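Local coordinates for protein fructose 1-phosphate kinase (Staphylococcus aureus, PDB 2JG5) that probably catalyses the ATP-dependent phosphorylation of fructose 1-phosphate to fructose 1,6-bisphosphate, as a sugar kinase of the pfkB family, at residues T191-D196 with I200-L205; E165-V170 with L176-N181. One frame throughout, in Å; residues are numbered along the deposited sequence.

Contact 1 (T191-D196 with I200-L205); sequences TTVNSD and IKYGRL
The first turns of helix 196-208, through its middle, and the loop that leads into it from helix 182-188 fold back on each other at the surface of the ribokinase-like fold, bringing Thr191, Val193 and Asp196 onto Ile200 and Tyr202. The ring of Tyr202 is the hub. Thr191 comes from the opposite direction and lays its methyl over one ring face, a CH-pi contact with CG2 3.8 Å from the Tyr202 centroid and 22° off the ring normal. With OG1 opposite the backbone N (chi1 177°), CG2 is left between N and the carbonyl carbon, and both branches reach the tyrosine: the hydroxyl OG1 also gives a weak, long hydrogen bond of 3.5 Å to Tyr202 OH. Threonine suits this place because one small side chain supplies a methyl for the ring and a donor for the phenol. The opposite ring face is backed by Lys201 CD, 3.8 Å above the plane, and the extended lysine sends NZ on to Tyr202 OH as a second weak donor at 3.3 Å. Val193 passes the tyrosine obliquely, with CG2 4.0 Å from Tyr202 CD2, while Phe189 meets the same ring with its plane inclined. Asp196 starts the helix after Ser195, its N-cap, and Ile200 N donates to Asp196 O at 3.0 Å in a nearly straight bond (164°). Ile200 also touches Leu303 of strand 299-303. The chemistry is thus one regular helical backbone bond of the first turn joined to aromatic packing, with a phenol oxygen held loosely by two weak donors and probably polarised somewhat by the lysine ammonium.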
ATOM      1  N   THR A 191     -24.083  33.128 -11.555  1.00 31.35           N
ATOM      2  CA  THR A 191     -24.960  33.272 -12.703  1.00 31.15           C
ATOM      3  C   THR A 191     -25.089  31.926 -13.402  1.00 31.18           C
ATOM      4  O   THR A 191     -24.313  31.014 -13.133  1.00 31.15           O
ATOM      5  CB  THR A 191     -24.422  34.327 -13.699  1.00 31.13           C
ATOM      6  OG1 THR A 191     -25.275  34.381 -14.844  1.00 30.82           O
ATOM      7  CG2 THR A 191     -23.008  33.990 -14.149  1.00 30.15           C
ATOM      8  N   THR A 192     -26.068  31.808 -14.292  1.00 31.19           N
ATOM      9  CA  THR A 192     -26.268  30.593 -15.071  1.00 31.28           C
ATOM     10  C   THR A 192     -25.598  30.733 -16.443  1.00 31.25           C
ATOM     11  O   THR A 192     -25.923  31.644 -17.207  1.00 31.55           O
ATOM     12  CB  THR A 192     -27.766  30.293 -15.254  1.00 31.32           C
ATOM     13  OG1 THR A 192     -28.344  31.266 -16.131  1.00 31.80           O
ATOM     14  CG2 THR A 192     -28.503  30.333 -13.907  1.00 31.67           C
ATOM     15  N   VAL A 193     -24.666  29.832 -16.744  1.00 31.10           N
ATOM     16  CA  VAL A 193     -23.965  29.813 -18.041  1.00 31.20           C
ATOM     17  C   VAL A 193     -24.554  28.746 -18.961  1.00 31.13           C
ATOM     18  O   VAL A 193     -24.318  27.559 -18.747  1.00 31.44           O
ATOM     19  CB  VAL A 193     -22.460  29.531 -17.871  1.00 31.00           C
ATOM     20  CG1 VAL A 193     -21.752  29.568 -19.217  1.00 31.18           C
ATOM     21  CG2 VAL A 193     -21.827  30.533 -16.917  1.00 31.39           C
ATOM     22  N   ASN A 194     -25.289  29.168 -19.989  1.00 30.83           N
ATOM     23  CA  ASN A 194     -26.065  28.243 -20.832  1.00 30.76           C
ATOM     24  C   ASN A 194     -25.718  28.261 -22.327  1.00 30.31           C
ATOM     25  O   ASN A 194     -26.392  27.606 -23.134  1.00 30.15           O
ATOM     26  CB  ASN A 194     -27.572  28.503 -20.661  1.00 30.94           C
ATOM     27  CG  ASN A 194     -28.014  28.470 -19.206  1.00 32.52           C
ATOM     28  OD1 ASN A 194     -28.187  29.521 -18.577  1.00 33.33           O
ATOM     29  ND2 ASN A 194     -28.179  27.262 -18.654  1.00 33.24           N
ATOM     30  N   SER A 195     -24.688  29.010 -22.707  1.00 29.65           N
ATOM     31  CA  SER A 195     -24.325  29.105 -24.120  1.00 29.40           C
ATOM     32  C   SER A 195     -22.842  29.369 -24.324  1.00 29.35           C
ATOM     33  O   SER A 195     -22.129  29.683 -23.371  1.00 29.21           O
ATOM     34  CB  SER A 195     -25.162  30.173 -24.833  1.00 29.35           C
ATOM     35  OG  SER A 195     -24.947  31.452 -24.277  1.00 29.44           O
ATOM     36  N   ASP A 196     -22.385  29.231 -25.568  1.00 29.12           N
ATOM     37  CA  ASP A 196     -20.997  29.497 -25.905  1.00 29.28           C
ATOM     38  C   ASP A 196     -20.662  30.975 -25.678  1.00 28.80           C
ATOM     39  O   ASP A 196     -19.600  31.291 -25.158  1.00 28.66           O
ATOM     40  CB  ASP A 196     -20.690  29.055 -27.344  1.00 29.70           C
ATOM     41  CG  ASP A 196     -20.894  27.541 -27.563  1.00 31.25           C
ATOM     42  OD1 ASP A 196     -20.862  26.770 -26.574  1.00 32.09           O
ATOM     43  OD2 ASP A 196     -21.094  27.123 -28.733  1.00 32.32           O
ATOM     44  N   ILE A 200     -17.749  32.663 -23.265  1.00 27.24           N
ATOM     45  CA  ILE A 200     -16.809  33.700 -23.709  1.00 27.30           C
ATOM     46  C   ILE A 200     -16.849  34.898 -22.763  1.00 27.23           C
ATOM     47  O   ILE A 200     -15.815  35.416 -22.384  1.00 27.18           O
ATOM     48  CB  ILE A 200     -17.104  34.230 -25.153  1.00 27.37           C
ATOM     49  CG1 ILE A 200     -17.273  33.105 -26.162  1.00 27.72           C
ATOM     50  CG2 ILE A 200     -15.996  35.170 -25.625  1.00 27.38           C
ATOM     51  CD1 ILE A 200     -18.072  33.529 -27.373  1.00 27.99           C
ATOM     52  N   LYS A 201     -18.053  35.337 -22.399  1.00 27.66           N
ATOM     53  CA  LYS A 201     -18.221  36.528 -21.571  1.00 27.45           C
ATOM     54  C   LYS A 201     -17.487  36.396 -20.228  1.00 27.56           C
ATOM     55  O   LYS A 201     -16.522  37.118 -19.970  1.00 27.68           O
ATOM     56  CB  LYS A 201     -19.707  36.815 -21.360  1.00 27.56           C
ATOM     57  CG  LYS A 201     -19.993  38.103 -20.603  1.00 28.12           C
ATOM     58  CD  LYS A 201     -21.404  38.102 -20.053  1.00 30.21           C
ATOM     59  CE  LYS A 201     -21.735  39.422 -19.388  1.00 30.36           C
ATOM     60  NZ  LYS A 201     -23.068  39.336 -18.762  1.00 31.02           N
ATOM     61  N   TYR A 202     -17.932  35.450 -19.401  1.00 27.46           N
ATOM     62  CA  TYR A 202     -17.403  35.264 -18.047  1.00 27.17           C
ATOM     63  C   TYR A 202     -15.959  34.767 -18.022  1.00 27.52           C
ATOM     64  O   TYR A 202     -15.231  35.014 -17.060  1.00 27.74           O
ATOM     65  CB  TYR A 202     -18.335  34.358 -17.226  1.00 26.83           C
ATOM     66  CG  TYR A 202     -19.725  34.940 -17.110  1.00 26.50           C
ATOM     67  CD1 TYR A 202     -19.937  36.121 -16.417  1.00 25.86           C
ATOM     68  CD2 TYR A 202     -20.817  34.339 -17.730  1.00 26.34           C
ATOM     69  CE1 TYR A 202     -21.194  36.680 -16.321  1.00 26.41           C
ATOM     70  CE2 TYR A 202     -22.091  34.895 -17.644  1.00 25.79           C
ATOM     71  CZ  TYR A 202     -22.266  36.071 -16.934  1.00 26.31           C
ATOM     72  OH  TYR A 202     -23.509  36.647 -16.816  1.00 26.47           O
ATOM     73  N   GLY A 203     -15.552  34.090 -19.089  1.00 27.67           N
ATOM     74  CA  GLY A 203     -14.170  33.667 -19.263  1.00 28.07           C
ATOM     75  C   GLY A 203     -13.227  34.821 -19.542  1.00 28.56           C
ATOM     76  O   GLY A 203     -12.100  34.840 -19.040  1.00 28.96           O
ATOM     77  N   ARG A 204     -13.677  35.784 -20.345  1.00 28.76           N
ATOM     78  CA  ARG A 204     -12.885  36.977 -20.638  1.00 28.97           C
ATOM     79  C   ARG A 204     -12.845  37.953 -19.460  1.00 29.04           C
ATOM     80  O   ARG A 204     -11.922  38.764 -19.348  1.00 29.29           O
ATOM     81  CB  ARG A 204     -13.389  37.676 -21.906  1.00 29.04           C
ATOM     82  CG  ARG A 204     -12.384  38.674 -22.493  1.00 29.38           C
ATOM     83  CD  ARG A 204     -12.714  39.020 -23.929  1.00 29.08           C
ATOM     84  NE  ARG A 204     -12.336  37.946 -24.845  1.00 29.14           N
ATOM     85  CZ  ARG A 204     -12.954  37.682 -25.993  1.00 29.43           C
ATOM     86  NH1 ARG A 204     -12.528  36.678 -26.747  1.00 29.04           N
ATOM     87  NH2 ARG A 204     -14.010  38.404 -26.380  1.00 28.85           N
ATOM     88  N   LEU A 205     -13.843  37.878 -18.582  1.00 29.26           N
ATOM     89  CA  LEU A 205     -13.817  38.663 -17.348  1.00 29.14           C
ATOM     90  C   LEU A 205     -12.700  38.143 -16.439  1.00 29.05           C
ATOM     91  O   LEU A 205     -12.076  38.899 -15.709  1.00 29.03           O
ATOM     92  CB  LEU A 205     -15.178  38.627 -16.647  1.00 29.08           C
ATOM     93  CG  LEU A 205     -16.358  39.288 -17.379  1.00 29.28           C
ATOM     94  CD1 LEU A 205     -17.664  38.936 -16.706  1.00 28.35           C
ATOM     95  CD2 LEU A 205     -16.211  40.804 -17.489  1.00 28.91           C
TER

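Contact 2 (E165-V170 with L176-N181); sequences ELAESV and LFIKPN
No aromatic ring or planar side chain takes part where Ile178 meets Ala167 and Val170; a peptide oxygen, Ala167 O, lies 4.2 Å from Ile178 CG2. Everything else is aliphatic. That same methyl, CG2 of Ile178, stands 4.4 Å from Ala167 CB and 4.2 Å from Val170 CG2, and so touches both residues. The isoleucine reaches them because chi1 of 50° turns CG2 trans to its carbonyl carbon, while Val170 and Ile178 slide past each other rather than meet end on. The small methyl of Ala167 lets the backbones come close, with the two CA atoms of Ala167 and Ile178 6.5 Å apart and the branched side chains of Val170 and Ile178 lying alongside. Nearby, Ser169 OG donates to Leu166 O at 2.7 Å, tilted 31° from the carbonyl plane, which gives this hydroxyl a partner inside its own turn. The setting is the beta-alpha-beta unit of strand 157-161, helix 164-170 and strand 177-178: Val160 touches both Val170 and Ile178, and Phe177 packs on Met255 and Val256 of helix 247-260. Buried, and made of apolar groups with loose van der Waals separations, the contact joins helix to strand through shape and the exclusion of water, without directional bonds between them.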
ATOM      1  N   GLU A 165     -11.490  28.693  -6.034  1.00 39.55           N
ATOM      2  CA  GLU A 165     -10.883  29.762  -5.227  1.00 39.71           C
ATOM      3  C   GLU A 165      -9.364  29.844  -5.413  1.00 39.05           C
ATOM      4  O   GLU A 165      -8.790  30.944  -5.425  1.00 38.93           O
ATOM      5  CB  GLU A 165     -11.307  29.718  -3.727  1.00 39.56           C
ATOM      6  CG  GLU A 165     -10.741  28.567  -2.853  1.00 40.45           C
ATOM      7  CD  GLU A 165     -10.781  28.850  -1.322  1.00 40.99           C
ATOM      8  OE1 GLU A 165     -11.386  29.864  -0.878  1.00 42.02           O
ATOM      9  OE2 GLU A 165     -10.195  28.045  -0.556  1.00 42.18           O
ATOM     10  N   LEU A 166      -8.732  28.686  -5.589  1.00 38.51           N
ATOM     11  CA  LEU A 166      -7.283  28.608  -5.779  1.00 38.37           C
ATOM     12  C   LEU A 166      -6.858  29.096  -7.156  1.00 38.39           C
ATOM     13  O   LEU A 166      -5.809  29.743  -7.294  1.00 38.34           O
ATOM     14  CB  LEU A 166      -6.766  27.187  -5.530  1.00 38.18           C
ATOM     15  CG  LEU A 166      -7.171  26.514  -4.214  1.00 37.57           C
ATOM     16  CD1 LEU A 166      -6.605  25.102  -4.156  1.00 37.05           C
ATOM     17  CD2 LEU A 166      -6.742  27.328  -3.002  1.00 36.97           C
ATOM     18  N   ALA A 167      -7.672  28.776  -8.164  1.00 38.40           N
ATOM     19  CA  ALA A 167      -7.515  29.321  -9.506  1.00 38.50           C
ATOM     20  C   ALA A 167      -7.700  30.833  -9.461  1.00 38.64           C
ATOM     21  O   ALA A 167      -6.915  31.578 -10.056  1.00 38.43           O
ATOM     22  CB  ALA A 167      -8.508  28.692 -10.462  1.00 38.42           C
ATOM     23  N   GLU A 168      -8.731  31.275  -8.737  1.00 38.40           N
ATOM     24  CA  GLU A 168      -9.015  32.701  -8.563  1.00 38.19           C
ATOM     25  C   GLU A 168      -7.855  33.464  -7.925  1.00 37.45           C
ATOM     26  O   GLU A 168      -7.610  34.610  -8.282  1.00 37.14           O
ATOM     27  CB  GLU A 168     -10.300  32.915  -7.751  1.00 38.28           C
ATOM     28  CG  GLU A 168     -11.590  32.696  -8.541  1.00 39.17           C
ATOM     29  CD  GLU A 168     -12.843  33.054  -7.751  1.00 39.36           C
ATOM     30  OE1 GLU A 168     -13.127  32.387  -6.728  1.00 41.08           O
ATOM     31  OE2 GLU A 168     -13.547  34.004  -8.161  1.00 40.51           O
ATOM     32  N   SER A 169      -7.133  32.814  -7.009  1.00 36.78           N
ATOM     33  CA  SER A 169      -6.063  33.471  -6.246  1.00 36.24           C
ATOM     34  C   SER A 169      -4.762  33.714  -7.016  1.00 35.77           C
ATOM     35  O   SER A 169      -3.924  34.519  -6.593  1.00 35.49           O
ATOM     36  CB  SER A 169      -5.752  32.688  -4.967  1.00 36.23           C
ATOM     37  OG  SER A 169      -5.111  31.455  -5.259  1.00 36.69           O
ATOM     38  N   VAL A 170      -4.573  33.008  -8.129  1.00 35.15           N
ATOM     39  CA  VAL A 170      -3.349  33.181  -8.913  1.00 34.72           C
ATOM     40  C   VAL A 170      -3.527  34.223 -10.017  1.00 34.62           C
ATOM     41  O   VAL A 170      -2.551  34.664 -10.619  1.00 34.20           O
ATOM     42  CB  VAL A 170      -2.782  31.841  -9.477  1.00 34.84           C
ATOM     43  CG1 VAL A 170      -2.297  30.939  -8.349  1.00 34.45           C
ATOM     44  CG2 VAL A 170      -3.799  31.118 -10.352  1.00 34.62           C
ATOM     45  N   LEU A 176      -0.526  31.778 -17.324  1.00 32.10           N
ATOM     46  CA  LEU A 176      -0.626  31.614 -18.769  1.00 32.17           C
ATOM     47  C   LEU A 176      -2.025  31.170 -19.170  1.00 32.15           C
ATOM     48  O   LEU A 176      -2.598  31.699 -20.107  1.00 32.71           O
ATOM     49  CB  LEU A 176       0.411  30.615 -19.261  1.00 32.08           C
ATOM     50  CG  LEU A 176       0.350  30.283 -20.746  1.00 32.55           C
ATOM     51  CD1 LEU A 176       0.884  31.453 -21.566  1.00 32.65           C
ATOM     52  CD2 LEU A 176       1.129  29.000 -21.019  1.00 33.13           C
ATOM     53  N   PHE A 177      -2.538  30.163 -18.474  1.00 32.35           N
ATOM     54  CA  PHE A 177      -3.965  29.860 -18.447  1.00 31.94           C
ATOM     55  C   PHE A 177      -4.371  29.179 -17.143  1.00 31.81           C
ATOM     56  O   PHE A 177      -3.545  28.578 -16.452  1.00 30.98           O
ATOM     57  CB  PHE A 177      -4.422  29.039 -19.669  1.00 32.03           C
ATOM     58  CG  PHE A 177      -3.908  27.624 -19.701  1.00 31.95           C
ATOM     59  CD1 PHE A 177      -4.658  26.586 -19.161  1.00 32.13           C
ATOM     60  CD2 PHE A 177      -2.694  27.323 -20.320  1.00 31.77           C
ATOM     61  CE1 PHE A 177      -4.195  25.270 -19.207  1.00 32.94           C
ATOM     62  CE2 PHE A 177      -2.219  26.014 -20.376  1.00 32.36           C
ATOM     63  CZ  PHE A 177      -2.974  24.979 -19.818  1.00 32.82           C
ATOM     64  N   ILE A 178      -5.654  29.322 -16.813  1.00 32.03           N
ATOM     65  CA  ILE A 178      -6.331  28.495 -15.816  1.00 31.86           C
ATOM     66  C   ILE A 178      -7.401  27.629 -16.515  1.00 31.92           C
ATOM     67  O   ILE A 178      -7.745  27.882 -17.671  1.00 31.64           O
ATOM     68  CB  ILE A 178      -6.952  29.349 -14.705  1.00 31.66           C
ATOM     69  CG1 ILE A 178      -7.793  30.484 -15.318  1.00 31.56           C
ATOM     70  CG2 ILE A 178      -5.844  29.872 -13.790  1.00 32.19           C
ATOM     71  CD1 ILE A 178      -8.725  31.171 -14.351  1.00 32.70           C
ATOM     72  N   LYS A 179      -7.923  26.617 -15.821  1.00 31.92           N
ATOM     73  CA  LYS A 179      -8.856  25.681 -16.460  1.00 32.12           C
ATOM     74  C   LYS A 179     -10.126  25.350 -15.652  1.00 32.02           C
ATOM     75  O   LYS A 179     -10.331  24.204 -15.257  1.00 31.94           O
ATOM     76  CB  LYS A 179      -8.120  24.392 -16.886  1.00 31.96           C
ATOM     77  CG  LYS A 179      -8.856  23.597 -17.960  1.00 32.18           C
ATOM     78  CD  LYS A 179      -8.274  22.219 -18.212  1.00 32.77           C
ATOM     79  CE  LYS A 179      -8.558  21.278 -17.060  1.00 34.62           C
ATOM     80  NZ  LYS A 179     -10.020  20.988 -16.931  1.00 35.75           N
ATOM     81  N   PRO A 180     -11.003  26.342 -15.426  1.00 32.32           N
ATOM     82  CA  PRO A 180     -12.210  26.000 -14.679  1.00 32.56           C
ATOM     83  C   PRO A 180     -13.230  25.238 -15.530  1.00 32.54           C
ATOM     84  O   PRO A 180     -13.118  25.185 -16.756  1.00 31.98           O
ATOM     85  CB  PRO A 180     -12.771  27.367 -14.291  1.00 32.64           C
ATOM     86  CG  PRO A 180     -12.359  28.257 -15.422  1.00 32.44           C
ATOM     87  CD  PRO A 180     -10.983  27.767 -15.815  1.00 32.78           C
ATOM     88  N   ASN A 181     -14.214  24.635 -14.880  1.00 32.82           N
ATOM     89  CA  ASN A 181     -15.346  24.109 -15.639  1.00 33.21           C
ATOM     90  C   ASN A 181     -16.488  25.118 -15.697  1.00 33.31           C
ATOM     91  O   ASN A 181     -16.513  26.099 -14.942  1.00 33.31           O
ATOM     92  CB  ASN A 181     -15.799  22.722 -15.145  1.00 32.94           C
ATOM     93  CG  ASN A 181     -16.043  22.674 -13.654  1.00 32.89           C
ATOM     94  OD1 ASN A 181     -16.840  23.441 -13.103  1.00 33.11           O
ATOM     95  ND2 ASN A 181     -15.371  21.747 -12.988  1.00 32.91           N
TER

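Overall arrangement
Contact 2 lies in the buried core, about 12 Å from the centre of the chain, and contact 1 at the surface, about 22 Å from it; their centres are 15 Å apart and they do not touch. They follow in series and share no element: 165-170 with 176-181 unites a helix with the neighbouring strand of the central parallel sheet, whereas 191-196 with 200-205 settles a loop against the helix it starts. Helix 182-188 lies between them in sequence. The chemistry follows the depth: the inner contact is aliphatic apart from one carbonyl oxygen that meets a methyl, while the outer one mixes an aromatic ring, weakly bonded hydroxyls, a lysine and a helical backbone bond.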